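Local coordinates for protein bradavidin 2 (Bradyrhizobium japonicum, PDB 4GGZ) that binds biotin at one end of a closed antiparallel beta-barrel of the avidin family, at residues A[16-21]-A[109-114]; A[22-27]-A[36-41]; A[50-55]-A[67-72]; A[63-68]-A[76-81]. All blocks are in the same frame, centred on the assembly; numbering follows the deposited sequence.

Interaction 1. Residues A[16-21]-A[109-114]. With BTN (biotin), chain E.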
# COMPACT_ATOMS: atom_id res chain seq x y z
N TRP A 16 8.49 -5.78 1.81
CA TRP A 16 7.38 -6.74 1.83
C TRP A 16 6.82 -6.87 0.43
O TRP A 16 6.86 -5.94 -0.37
CB TRP A 16 6.26 -6.21 2.73
CG TRP A 16 6.67 -5.81 4.12
CD1 TRP A 16 7.50 -4.76 4.48
CD2 TRP A 16 6.21 -6.41 5.33
NE1 TRP A 16 7.59 -4.70 5.86
CE2 TRP A 16 6.81 -5.70 6.40
CE3 TRP A 16 5.36 -7.49 5.62
CZ2 TRP A 16 6.59 -6.05 7.75
CZ3 TRP A 16 5.14 -7.83 6.96
CH2 TRP A 16 5.75 -7.11 8.00
N LYS A 17 6.24 -8.04 0.13
CA LYS A 17 5.61 -8.21 -1.17
C LYS A 17 4.25 -8.82 -0.92
O LYS A 17 4.11 -9.58 0.06
CB LYS A 17 6.41 -9.21 -2.00
CG LYS A 17 7.73 -8.72 -2.57
CD LYS A 17 8.16 -9.73 -3.64
CE LYS A 17 6.91 -10.57 -3.98
NZ LYS A 17 7.08 -11.66 -4.99
N ASN A 18 3.25 -8.53 -1.76
CA ASN A 18 1.93 -9.11 -1.49
C ASN A 18 1.67 -10.26 -2.45
O ASN A 18 2.55 -10.57 -3.26
CB ASN A 18 0.78 -8.11 -1.46
CG ASN A 18 0.50 -7.47 -2.80
OD1 ASN A 18 0.83 -8.02 -3.83
ND2 ASN A 18 -0.13 -6.25 -2.77
N GLU A 19 0.49 -10.87 -2.34
CA GLU A 19 0.22 -12.09 -3.14
C GLU A 19 0.07 -11.79 -4.62
O GLU A 19 0.11 -12.72 -5.48
CB GLU A 19 -1.02 -12.83 -2.66
CG GLU A 19 -0.96 -13.29 -1.22
CD GLU A 19 -2.30 -13.87 -0.72
OE1 GLU A 19 -2.27 -14.71 0.19
OE2 GLU A 19 -3.38 -13.47 -1.23
N ARG A 20 -0.10 -10.51 -4.96
CA ARG A 20 -0.30 -10.12 -6.36
C ARG A 20 1.04 -9.81 -7.03
O ARG A 20 1.11 -9.63 -8.26
CB ARG A 20 -1.19 -8.86 -6.39
CG ARG A 20 -2.46 -8.99 -5.58
CD ARG A 20 -3.26 -7.72 -5.64
NE ARG A 20 -4.37 -7.80 -4.70
CZ ARG A 20 -5.63 -7.87 -5.07
NH1 ARG A 20 -5.93 -7.89 -6.36
NH2 ARG A 20 -6.59 -7.94 -4.15
N GLY A 21 2.10 -9.74 -6.21
CA GLY A 21 3.45 -9.50 -6.67
C GLY A 21 3.93 -8.08 -6.37
O GLY A 21 5.03 -7.69 -6.78
N ASP A 109 -5.37 -7.64 0.70
CA ASP A 109 -3.99 -7.96 0.38
C ASP A 109 -3.33 -8.55 1.61
O ASP A 109 -3.60 -8.11 2.71
CB ASP A 109 -3.21 -6.71 0.02
CG ASP A 109 -3.16 -6.44 -1.46
OD1 ASP A 109 -3.18 -7.38 -2.28
OD2 ASP A 109 -3.06 -5.25 -1.80
N ILE A 110 -2.46 -9.52 1.43
CA ILE A 110 -1.65 -9.99 2.53
C ILE A 110 -0.22 -9.78 2.09
O ILE A 110 0.22 -10.35 1.07
CB ILE A 110 -1.87 -11.50 2.83
CG1 ILE A 110 -3.32 -11.82 3.17
CG2 ILE A 110 -0.90 -11.96 3.94
CD1 ILE A 110 -3.52 -13.36 3.31
N PHE A 111 0.48 -8.88 2.79
CA PHE A 111 1.90 -8.70 2.55
C PHE A 111 2.74 -9.61 3.44
O PHE A 111 2.43 -9.82 4.62
CB PHE A 111 2.31 -7.25 2.86
CG PHE A 111 1.69 -6.24 1.94
CD1 PHE A 111 0.39 -5.80 2.15
CD2 PHE A 111 2.42 -5.71 0.86
CE1 PHE A 111 -0.21 -4.83 1.29
CE2 PHE A 111 1.83 -4.74 0.01
CZ PHE A 111 0.52 -4.32 0.21
N THR A 112 3.83 -10.12 2.87
CA THR A 112 4.78 -10.98 3.58
C THR A 112 6.15 -10.35 3.56
O THR A 112 6.64 -9.95 2.50
CB THR A 112 4.90 -12.38 2.89
OG1 THR A 112 3.68 -13.10 3.04
CG2 THR A 112 6.05 -13.18 3.52
N ARG A 113 6.81 -10.32 4.72
CA ARG A 113 8.10 -9.67 4.80
C ARG A 113 9.15 -10.47 4.06
O ARG A 113 9.22 -11.71 4.18
CB ARG A 113 8.54 -9.41 6.24
CG ARG A 113 9.95 -8.91 6.23
CD ARG A 113 10.16 -7.68 6.99
NE ARG A 113 10.40 -7.99 8.37
CZ ARG A 113 11.45 -7.60 9.10
NH1 ARG A 113 12.43 -6.84 8.63
NH2 ARG A 113 11.48 -7.98 10.36
N VAL A 114 9.93 -9.76 3.26
CA VAL A 114 11.04 -10.34 2.49
C VAL A 114 12.37 -10.14 3.22
O VAL A 114 13.16 -11.09 3.41
CB VAL A 114 11.08 -9.74 1.05
CG1 VAL A 114 12.26 -10.22 0.29
CG2 VAL A 114 9.81 -10.12 0.29
C11 BTN E . -4.69 1.96 -10.61
O11 BTN E . -4.97 0.88 -11.24
O12 BTN E . -5.54 2.89 -10.59
C10 BTN E . -3.37 2.17 -9.90
C9 BTN E . -2.75 0.88 -9.35
C8 BTN E . -3.64 0.28 -8.26
C7 BTN E . -3.03 -1.02 -7.68
C2 BTN E . -3.94 -1.60 -6.58
S1 BTN E . -3.63 -0.97 -5.04
C6 BTN E . -4.67 -2.28 -4.33
C5 BTN E . -4.31 -3.56 -5.10
N1 BTN E . -3.17 -4.22 -4.51
C3 BTN E . -2.13 -4.19 -5.35
O3 BTN E . -0.94 -4.77 -5.04
N2 BTN E . -2.39 -3.56 -6.47
C4 BTN E . -3.79 -3.12 -6.44
O HOH W 1 -2.16 -9.89 -1.63
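Arg-113 CB sits over one face of the Trp-16 indole, 3.7 Å from the centroid of its six-membered ring and 9° off the ring normal, while Phe-111 O lies at the indole edge. The Phe-111 ring is covered likewise on one face by Asn-18 CB, a CH-pi contact. Asp-109 OD1 meets the Arg-20 guanidinium at its edge: NE donates to it at 2.7 Å in a salt bridge, on the syn side of the carboxylate, whose plane stands 83° from the guanidinium. Lys-17 and Thr-112 exchange two backbone bonds, and this antiparallel pair joins the first strand to the last, closing the avidin barrel. An alanine in place of Trp-16 removes the indole and is likely to open a gap under Arg-113 CB and leave Ser-14 OG without its N-H partner. Asn-18 CG lies between its backbone N and carbonyl carbon, turning the amide to biotin, where ND2 donates to BTN O3 at 2.8 Å; BTN N1 donates to Asp-109 OD2 at 2.9 Å, nearly straight at 174°. Asn-18 OD1 takes Arg-20 N in an Asx turn and also accepts from Ser-22 N, which fixes the amide's rotation. A water bridges Glu-19 N, Asp-109 OD1 and Ile-110 N.

Interaction 2. Residues A[22-27]-A[36-41]. With BTN (biotin), chain E.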
# COMPACT_ATOMS: atom_id res chain seq x y z
N SER A 22 3.05 -7.28 -5.78
CA SER A 22 3.40 -5.85 -5.56
C SER A 22 4.40 -5.70 -4.43
O SER A 22 4.44 -6.56 -3.56
CB SER A 22 2.14 -5.03 -5.28
OG SER A 22 1.30 -4.95 -6.46
N GLU A 23 5.14 -4.56 -4.38
CA GLU A 23 6.31 -4.45 -3.48
C GLU A 23 6.09 -3.24 -2.60
O GLU A 23 5.70 -2.21 -3.12
CB GLU A 23 7.61 -4.14 -4.28
CG GLU A 23 7.91 -4.93 -5.55
CD GLU A 23 9.10 -4.34 -6.34
OE1 GLU A 23 8.95 -4.02 -7.55
OE2 GLU A 23 10.19 -4.17 -5.75
N LEU A 24 6.34 -3.38 -1.29
CA LEU A 24 6.22 -2.26 -0.37
C LEU A 24 7.52 -2.15 0.41
O LEU A 24 7.90 -3.08 1.13
CB LEU A 24 5.04 -2.52 0.57
CG LEU A 24 4.89 -1.53 1.73
CD1 LEU A 24 4.53 -0.16 1.22
CD2 LEU A 24 3.84 -2.00 2.75
N LEU A 25 8.19 -1.01 0.29
CA LEU A 25 9.45 -0.81 0.96
C LEU A 25 9.12 0.17 2.06
O LEU A 25 8.60 1.23 1.75
CB LEU A 25 10.43 -0.15 -0.02
CG LEU A 25 11.95 0.01 0.20
CD1 LEU A 25 12.45 1.42 0.17
CD2 LEU A 25 12.59 -0.81 1.32
N ILE A 26 9.35 -0.22 3.30
CA ILE A 26 9.12 0.68 4.44
C ILE A 26 10.47 1.25 4.82
O ILE A 26 11.37 0.52 5.25
CB ILE A 26 8.39 -0.03 5.61
CG1 ILE A 26 6.98 -0.42 5.14
CG2 ILE A 26 8.31 0.92 6.84
CD1 ILE A 26 6.20 -1.21 6.12
N TRP A 27 10.65 2.55 4.62
CA TRP A 27 11.97 3.12 4.88
C TRP A 27 12.12 3.54 6.33
O TRP A 27 13.14 3.27 6.96
CB TRP A 27 12.33 4.26 3.93
CG TRP A 27 13.80 4.38 3.87
CD1 TRP A 27 14.57 5.43 4.30
CD2 TRP A 27 14.71 3.36 3.43
NE1 TRP A 27 15.90 5.14 4.11
CE2 TRP A 27 16.02 3.87 3.60
CE3 TRP A 27 14.54 2.07 2.92
CZ2 TRP A 27 17.15 3.14 3.25
CZ3 TRP A 27 15.67 1.33 2.57
CH2 TRP A 27 16.96 1.87 2.74
N GLY A 36 7.63 5.36 2.99
CA GLY A 36 8.20 4.32 2.11
C GLY A 36 7.87 4.48 0.65
O GLY A 36 7.56 5.58 0.18
N THR A 37 7.88 3.34 -0.07
CA THR A 37 7.67 3.36 -1.48
C THR A 37 6.89 2.09 -1.86
O THR A 37 7.15 1.02 -1.31
CB THR A 37 9.05 3.49 -2.21
OG1 THR A 37 9.68 4.73 -1.81
CG2 THR A 37 8.89 3.49 -3.71
N PHE A 38 5.92 2.24 -2.76
CA PHE A 38 5.11 1.08 -3.19
C PHE A 38 5.23 1.00 -4.70
O PHE A 38 5.16 2.01 -5.38
CB PHE A 38 3.64 1.29 -2.81
CG PHE A 38 2.72 0.18 -3.28
CD1 PHE A 38 2.53 -0.94 -2.49
CD2 PHE A 38 2.04 0.29 -4.49
CE1 PHE A 38 1.66 -1.98 -2.92
CE2 PHE A 38 1.18 -0.76 -4.93
CZ PHE A 38 1.00 -1.87 -4.10
N THR A 39 5.36 -0.23 -5.23
CA THR A 39 5.22 -0.38 -6.68
C THR A 39 4.30 -1.52 -7.05
O THR A 39 4.45 -2.64 -6.56
CB THR A 39 6.55 -0.29 -7.54
OG1 THR A 39 6.66 -1.31 -8.56
CG2 THR A 39 7.80 -0.12 -6.70
N ASN A 40 3.30 -1.18 -7.84
CA ASN A 40 2.28 -2.18 -8.24
C ASN A 40 2.84 -3.17 -9.22
O ASN A 40 3.53 -2.78 -10.16
CB ASN A 40 1.07 -1.44 -8.86
CG ASN A 40 -0.02 -2.40 -9.28
OD1 ASN A 40 -0.36 -3.31 -8.53
ND2 ASN A 40 -0.58 -2.19 -10.46
N HIS A 41 2.45 -4.43 -9.06
CA HIS A 41 2.70 -5.44 -10.08
C HIS A 41 1.46 -6.30 -10.23
O HIS A 41 1.53 -7.39 -10.81
CB HIS A 41 3.91 -6.31 -9.68
CG HIS A 41 5.21 -5.57 -9.74
ND1 HIS A 41 5.71 -5.06 -10.93
CD2 HIS A 41 6.10 -5.24 -8.78
CE1 HIS A 41 6.86 -4.45 -10.68
NE2 HIS A 41 7.12 -4.54 -9.39
C11 BTN E . -4.69 1.96 -10.61
O11 BTN E . -4.97 0.88 -11.24
O12 BTN E . -5.54 2.89 -10.59
C10 BTN E . -3.37 2.17 -9.90
C9 BTN E . -2.75 0.88 -9.35
C8 BTN E . -3.64 0.28 -8.26
C7 BTN E . -3.03 -1.02 -7.68
C2 BTN E . -3.94 -1.60 -6.58
S1 BTN E . -3.63 -0.97 -5.04
C6 BTN E . -4.67 -2.28 -4.33
C5 BTN E . -4.31 -3.56 -5.10
N1 BTN E . -3.17 -4.22 -4.51
C3 BTN E . -2.13 -4.19 -5.35
O3 BTN E . -0.94 -4.77 -5.04
N2 BTN E . -2.39 -3.56 -6.47
C4 BTN E . -3.79 -3.12 -6.44
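Glu-23 reaches across to His-41 with its chain extended beyond CG. Its CB stays near the strand, 4.2 Å from Thr-39 O; CG lies at the edge of the imidazole, 3.7 Å from His-41 CD2; and at the tip OE1 accepts from His-41 NE2 at 2.6 Å. That bond uses the anti lone pair of OE1 and runs in the ring plane, and carboxylate and imidazole are nearly coplanar, 14° apart. The other oxygen, OE2, is hydrogen-bonded to Tyr-15 OH, so both carboxylate oxygens are engaged. A leucine in place of Glu-23 would probably leave His-41 NE2 and Tyr-15 OH without the carboxylate that each bonds through a different oxygen, and set the imidazole free to turn.

Ser-22, one residue earlier, links the hairpin to biotin. Its OG accepts from His-41 N at 2.9 Å, almost straight at 169°, and donates to BTN O3 at 2.7 Å; the backbone donor therefore leaves the hydroxyl proton for biotin. Asn-40, with CG trans to the backbone N (chi1 -179°), brings OD1 to BTN N2 at 2.9 Å. Its OD1 also takes Ala-42 N and its ND2 donates to Ala-46 O, which holds the amide in orientation. The Phe-38 ring presents its edge to BTN O3.

Paired backbone bonds of Glu-23 with Thr-39 and Leu-25 with Thr-37 make this an antiparallel hairpin. Strand 23-28 is flanked by strand 14-18, and strand 33-39 by strand 51-59; Leu-24 packs on Phe-65 and Phe-38 on Val-67, both of strand 62-69.

Interaction 3. Residues A[50-55]-A[67-72]. With BTN (biotin), chain E.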
# COMPACT_ATOMS: atom_id res chain seq x y z
N ILE A 50 5.80 1.29 -11.50
CA ILE A 50 6.11 2.70 -11.19
C ILE A 50 6.18 2.86 -9.68
O ILE A 50 5.17 2.73 -9.01
CB ILE A 50 5.07 3.68 -11.78
CG1 ILE A 50 4.90 3.46 -13.29
CG2 ILE A 50 5.46 5.14 -11.40
CD1 ILE A 50 3.87 4.40 -13.93
N PRO A 51 7.38 3.12 -9.12
CA PRO A 51 7.47 3.30 -7.68
C PRO A 51 6.85 4.63 -7.22
O PRO A 51 7.19 5.71 -7.73
CB PRO A 51 8.98 3.30 -7.40
CG PRO A 51 9.64 2.85 -8.71
CD PRO A 51 8.70 3.20 -9.79
N TYR A 52 5.92 4.56 -6.28
CA TYR A 52 5.28 5.77 -5.77
C TYR A 52 5.50 5.86 -4.29
O TYR A 52 5.56 4.87 -3.62
CB TYR A 52 3.80 5.72 -6.03
CG TYR A 52 3.43 6.07 -7.45
CD1 TYR A 52 2.88 5.12 -8.30
CD2 TYR A 52 3.62 7.37 -7.95
CE1 TYR A 52 2.53 5.45 -9.60
CE2 TYR A 52 3.28 7.70 -9.24
CZ TYR A 52 2.72 6.73 -10.05
OH TYR A 52 2.36 7.01 -11.35
N PRO A 53 5.54 7.09 -3.75
CA PRO A 53 5.66 7.17 -2.32
C PRO A 53 4.46 6.63 -1.55
O PRO A 53 3.31 6.76 -2.02
CB PRO A 53 5.76 8.71 -2.07
CG PRO A 53 6.20 9.29 -3.38
CD PRO A 53 5.48 8.41 -4.39
N ALA A 54 4.71 6.00 -0.41
CA ALA A 54 3.70 5.53 0.51
C ALA A 54 3.82 6.22 1.86
O ALA A 54 4.93 6.47 2.34
CB ALA A 54 3.85 4.04 0.72
N ALA A 55 2.67 6.50 2.48
CA ALA A 55 2.69 7.23 3.74
C ALA A 55 1.53 6.75 4.58
O ALA A 55 0.44 6.50 4.05
CB ALA A 55 2.57 8.71 3.51
N VAL A 67 -1.14 5.22 -0.87
CA VAL A 67 -0.30 5.41 -2.02
C VAL A 67 -1.12 6.10 -3.11
O VAL A 67 -2.18 5.61 -3.51
CB VAL A 67 0.23 4.06 -2.61
CG1 VAL A 67 1.15 4.36 -3.79
CG2 VAL A 67 1.00 3.25 -1.56
N THR A 68 -0.59 7.21 -3.62
CA THR A 68 -1.19 7.99 -4.71
C THR A 68 -0.54 7.62 -6.04
O THR A 68 0.69 7.78 -6.19
CB THR A 68 -1.02 9.50 -4.44
OG1 THR A 68 -1.55 9.80 -3.16
CG2 THR A 68 -1.72 10.34 -5.52
N PHE A 69 -1.33 7.09 -6.98
CA PHE A 69 -0.85 6.67 -8.28
C PHE A 69 -1.15 7.78 -9.26
O PHE A 69 -2.19 7.80 -9.93
CB PHE A 69 -1.54 5.35 -8.69
CG PHE A 69 -1.34 4.24 -7.73
CD1 PHE A 69 -2.30 3.98 -6.75
CD2 PHE A 69 -0.21 3.42 -7.81
CE1 PHE A 69 -2.14 2.94 -5.83
CE2 PHE A 69 -0.02 2.36 -6.90
CZ PHE A 69 -0.99 2.14 -5.90
N ALA A 70 -0.25 8.75 -9.31
CA ALA A 70 -0.53 9.96 -10.03
C ALA A 70 -0.89 9.68 -11.48
O ALA A 70 -1.84 10.24 -12.01
CB ALA A 70 0.68 10.91 -9.95
N GLN A 71 -0.17 8.78 -12.13
CA GLN A 71 -0.37 8.59 -13.57
C GLN A 71 -1.72 7.91 -13.88
O GLN A 71 -2.17 7.90 -15.03
CB GLN A 71 0.82 7.84 -14.17
CG GLN A 71 1.98 8.76 -14.62
CD GLN A 71 2.58 9.63 -13.50
OE1 GLN A 71 3.17 9.12 -12.53
NE2 GLN A 71 2.47 10.95 -13.64
N CYS A 72 -2.37 7.37 -12.85
CA CYS A 72 -3.63 6.63 -12.97
C CYS A 72 -4.83 7.42 -12.37
O CYS A 72 -5.96 6.94 -12.35
CB CYS A 72 -3.47 5.25 -12.31
SG CYS A 72 -2.30 4.12 -13.21
C11 BTN E . -4.69 1.96 -10.61
O11 BTN E . -4.97 0.88 -11.24
O12 BTN E . -5.54 2.89 -10.59
C10 BTN E . -3.37 2.17 -9.90
C9 BTN E . -2.75 0.88 -9.35
C8 BTN E . -3.64 0.28 -8.26
C7 BTN E . -3.03 -1.02 -7.68
C2 BTN E . -3.94 -1.60 -6.58
S1 BTN E . -3.63 -0.97 -5.04
C6 BTN E . -4.67 -2.28 -4.33
C5 BTN E . -4.31 -3.56 -5.10
N1 BTN E . -3.17 -4.22 -4.51
C3 BTN E . -2.13 -4.19 -5.35
O3 BTN E . -0.94 -4.77 -5.04
N2 BTN E . -2.39 -3.56 -6.47
C4 BTN E . -3.79 -3.12 -6.44
O HOH W 2 2.11 8.41 -3.61
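Tyr-52 and Gln-71 carry the polar part of the contact. Tyr-52 OH donates to Gln-71 OE1 at 2.5 Å and accepts from Gln-71 N at 3.2 Å, so one hydroxyl grips both the side chain and the backbone of the same residue. OE1 lies at the edge of the phenol, and the donor is tilted 33° from the carbonyl plane. Further along, a water bridges the backbones, donating to Pro-53 O at 2.6 Å and accepting from Thr-68 N.

Strands 51-59 and 62-69 are consecutive in the barrel and form a beta hairpin. They splay here toward the biotin end, the alpha carbons of Tyr-52 and Phe-69 being 6.7 Å apart against 4.7 Å for Ala-54 and Val-67, and the Tyr-52 side chain lies between them. Beyond Phe-69 the chain enters a 3-10 segment, where Cys-72 is tied by a disulfide to Cys-47.

Among the aromatic contacts, Phe-69 CA stands over one face of the Tyr-52 ring as a CH-pi contact, and Ile-50 CG2 covers the opposite face. The Phe-69 ring lies between Val-67 CG1 on one face and BTN C9 on the other, 3.8 Å above the plane and over its centre.

In the apolar packing, Val-67 CG1, anti to the backbone N, touches Tyr-52 CB and CG2, anti to the carbonyl carbon, touches Ala-54 CB, each at 3.7 Å.

Interaction 4. Residues A[63-68]-A[76-81]. With BTN (biotin), chain E.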
# COMPACT_ATOMS: atom_id res chain seq x y z
N LEU A 63 -2.14 -0.72 11.56
CA LEU A 63 -1.50 0.28 10.70
C LEU A 63 -2.40 0.61 9.52
O LEU A 63 -3.32 -0.15 9.24
CB LEU A 63 -0.11 -0.19 10.22
CG LEU A 63 0.02 -1.14 9.05
CD1 LEU A 63 1.50 -1.33 8.71
CD2 LEU A 63 -0.59 -2.48 9.30
N TYR A 64 -2.18 1.75 8.89
CA TYR A 64 -2.75 2.01 7.57
C TYR A 64 -1.67 2.74 6.75
O TYR A 64 -0.71 3.32 7.31
CB TYR A 64 -4.08 2.80 7.67
CG TYR A 64 -3.82 4.22 8.11
CD1 TYR A 64 -3.98 4.58 9.44
CD2 TYR A 64 -3.36 5.17 7.21
CE1 TYR A 64 -3.71 5.88 9.86
CE2 TYR A 64 -3.05 6.47 7.62
CZ TYR A 64 -3.23 6.80 8.95
OH TYR A 64 -2.96 8.09 9.41
N PHE A 65 -1.81 2.73 5.43
CA PHE A 65 -0.97 3.54 4.57
C PHE A 65 -1.70 3.88 3.28
O PHE A 65 -2.60 3.11 2.83
CB PHE A 65 0.40 2.93 4.27
CG PHE A 65 0.35 1.53 3.74
CD1 PHE A 65 0.32 0.46 4.61
CD2 PHE A 65 0.38 1.28 2.38
CE1 PHE A 65 0.28 -0.86 4.14
CE2 PHE A 65 0.36 -0.05 1.92
CZ PHE A 65 0.29 -1.08 2.79
N VAL A 66 -1.26 4.98 2.67
CA VAL A 66 -1.83 5.47 1.44
C VAL A 66 -0.76 5.56 0.36
O VAL A 66 0.39 5.93 0.63
CB VAL A 66 -2.52 6.85 1.68
CG1 VAL A 66 -2.86 7.52 0.37
CG2 VAL A 66 -3.76 6.70 2.56
N VAL A 67 -1.14 5.22 -0.87
CA VAL A 67 -0.30 5.41 -2.02
C VAL A 67 -1.12 6.10 -3.11
O VAL A 67 -2.18 5.61 -3.51
CB VAL A 67 0.23 4.06 -2.61
CG1 VAL A 67 1.15 4.36 -3.79
CG2 VAL A 67 1.00 3.25 -1.56
N THR A 68 -0.59 7.21 -3.62
CA THR A 68 -1.19 7.99 -4.71
C THR A 68 -0.54 7.62 -6.04
O THR A 68 0.69 7.78 -6.19
CB THR A 68 -1.02 9.50 -4.44
OG1 THR A 68 -1.55 9.80 -3.16
CG2 THR A 68 -1.72 10.34 -5.52
N THR A 76 -4.85 4.53 -3.26
CA THR A 76 -5.35 3.41 -2.46
C THR A 76 -5.01 3.59 -0.99
O THR A 76 -3.93 4.06 -0.68
CB THR A 76 -4.74 2.11 -3.00
OG1 THR A 76 -5.15 1.97 -4.36
CG2 THR A 76 -5.18 0.89 -2.18
N ARG A 77 -5.96 3.26 -0.10
CA ARG A 77 -5.70 3.23 1.34
C ARG A 77 -5.78 1.79 1.83
O ARG A 77 -6.85 1.17 1.68
CB ARG A 77 -6.76 4.09 2.05
CG ARG A 77 -6.42 4.36 3.51
CD ARG A 77 -7.33 5.42 4.10
NE ARG A 77 -6.87 5.84 5.42
CZ ARG A 77 -7.23 5.26 6.55
NH1 ARG A 77 -8.03 4.20 6.54
NH2 ARG A 77 -6.78 5.73 7.71
N TRP A 78 -4.68 1.26 2.37
CA TRP A 78 -4.68 -0.04 3.06
C TRP A 78 -4.83 0.11 4.57
O TRP A 78 -4.30 1.05 5.16
CB TRP A 78 -3.36 -0.82 2.87
CG TRP A 78 -3.11 -1.36 1.49
CD1 TRP A 78 -3.31 -2.69 1.05
CD2 TRP A 78 -2.59 -0.64 0.36
NE1 TRP A 78 -2.90 -2.79 -0.28
CE2 TRP A 78 -2.48 -1.56 -0.72
CE3 TRP A 78 -2.17 0.71 0.17
CZ2 TRP A 78 -1.98 -1.19 -2.00
CZ3 TRP A 78 -1.70 1.09 -1.16
CH2 TRP A 78 -1.60 0.13 -2.20
N VAL A 79 -5.60 -0.79 5.17
CA VAL A 79 -5.75 -0.85 6.62
C VAL A 79 -5.50 -2.29 7.06
O VAL A 79 -5.96 -3.21 6.39
CB VAL A 79 -7.16 -0.34 7.06
CG1 VAL A 79 -8.26 -1.07 6.30
CG2 VAL A 79 -7.35 -0.45 8.55
N GLY A 80 -4.75 -2.48 8.14
CA GLY A 80 -4.52 -3.81 8.62
C GLY A 80 -3.75 -3.88 9.92
O GLY A 80 -3.71 -2.93 10.71
N THR A 81 -3.12 -5.03 10.13
CA THR A 81 -2.29 -5.26 11.30
C THR A 81 -1.04 -6.03 10.87
O THR A 81 -0.94 -6.50 9.73
CB THR A 81 -3.05 -6.11 12.35
OG1 THR A 81 -3.47 -7.34 11.72
CG2 THR A 81 -4.28 -5.37 12.89
C11 BTN E . -4.69 1.96 -10.61
O11 BTN E . -4.97 0.88 -11.24
O12 BTN E . -5.54 2.89 -10.59
C10 BTN E . -3.37 2.17 -9.90
C9 BTN E . -2.75 0.88 -9.35
C8 BTN E . -3.64 0.28 -8.26
C7 BTN E . -3.03 -1.02 -7.68
C2 BTN E . -3.94 -1.60 -6.58
S1 BTN E . -3.63 -0.97 -5.04
C6 BTN E . -4.67 -2.28 -4.33
C5 BTN E . -4.31 -3.56 -5.10
N1 BTN E . -3.17 -4.22 -4.51
C3 BTN E . -2.13 -4.19 -5.35
O3 BTN E . -0.94 -4.77 -5.04
N2 BTN E . -2.39 -3.56 -6.47
C4 BTN E . -3.79 -3.12 -6.44
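Phe-65 and Trp-78 exchange both backbone bonds, Trp-78 N to Phe-65 O at 2.8 Å and Phe-65 N to Trp-78 O at 3.0 Å. The same two-way pairing joins Leu-63 with Gly-80 and Val-67 with Thr-76, so six N-H groups are satisfied. Between these pairs the backbone groups that point away from the partner strand bond to the next strands: Val-66 with Ala-55, Arg-77 with Thr-92.

Trp-78 NE1 donates to Asp-109 OD2, the oxygen that also accepts from biotin, and may thereby help to place that carboxylate. Tyr-64 OH is hydrogen-bonded to Ser-57 OG. Arg-77, its CG anti to the backbone N and its chain extended to NE, lays its guanidinium on the Tyr-64 ring, planes 26° apart, with NH2 3.3 Å above the ring centre: a stacked cation-pi pair. On the other side of the sheet, Trp-78 CB lies over the Phe-65 ring, 3.9 Å from its centroid, and BTN S1 is approached by Trp-78 CZ2 at 3.5 Å and Thr-76 OG1 at 3.4 Å.

This hairpin of strands 62-69 and 74-80 is bordered by strands 51-59 and 86-96, and inside the barrel Trp-78 meets Phe-38, Trp-91 and Phe-111.

In the fold
All four contacts join antiparallel neighbours of one eight-stranded barrel, and all touch biotin. Interactions 2, 3 and 4 are local hairpins; interaction 1 joins the chain's first and last strands and encloses the others in sequence. Each is part buried, part exposed, and the centre of interaction 4 lies nearest the chain centre, about 5 Å from it. Interactions 1 and 2 supply polar groups to the ureido ring, whereas interactions 3 and 4 bring mainly aromatic and other apolar surface to the tail and the sulfur. Interactions 3 and 4 share strand 62-69; the centres of interactions 1 and 3 are about 17 Å apart, on opposite sides of the chain's centre.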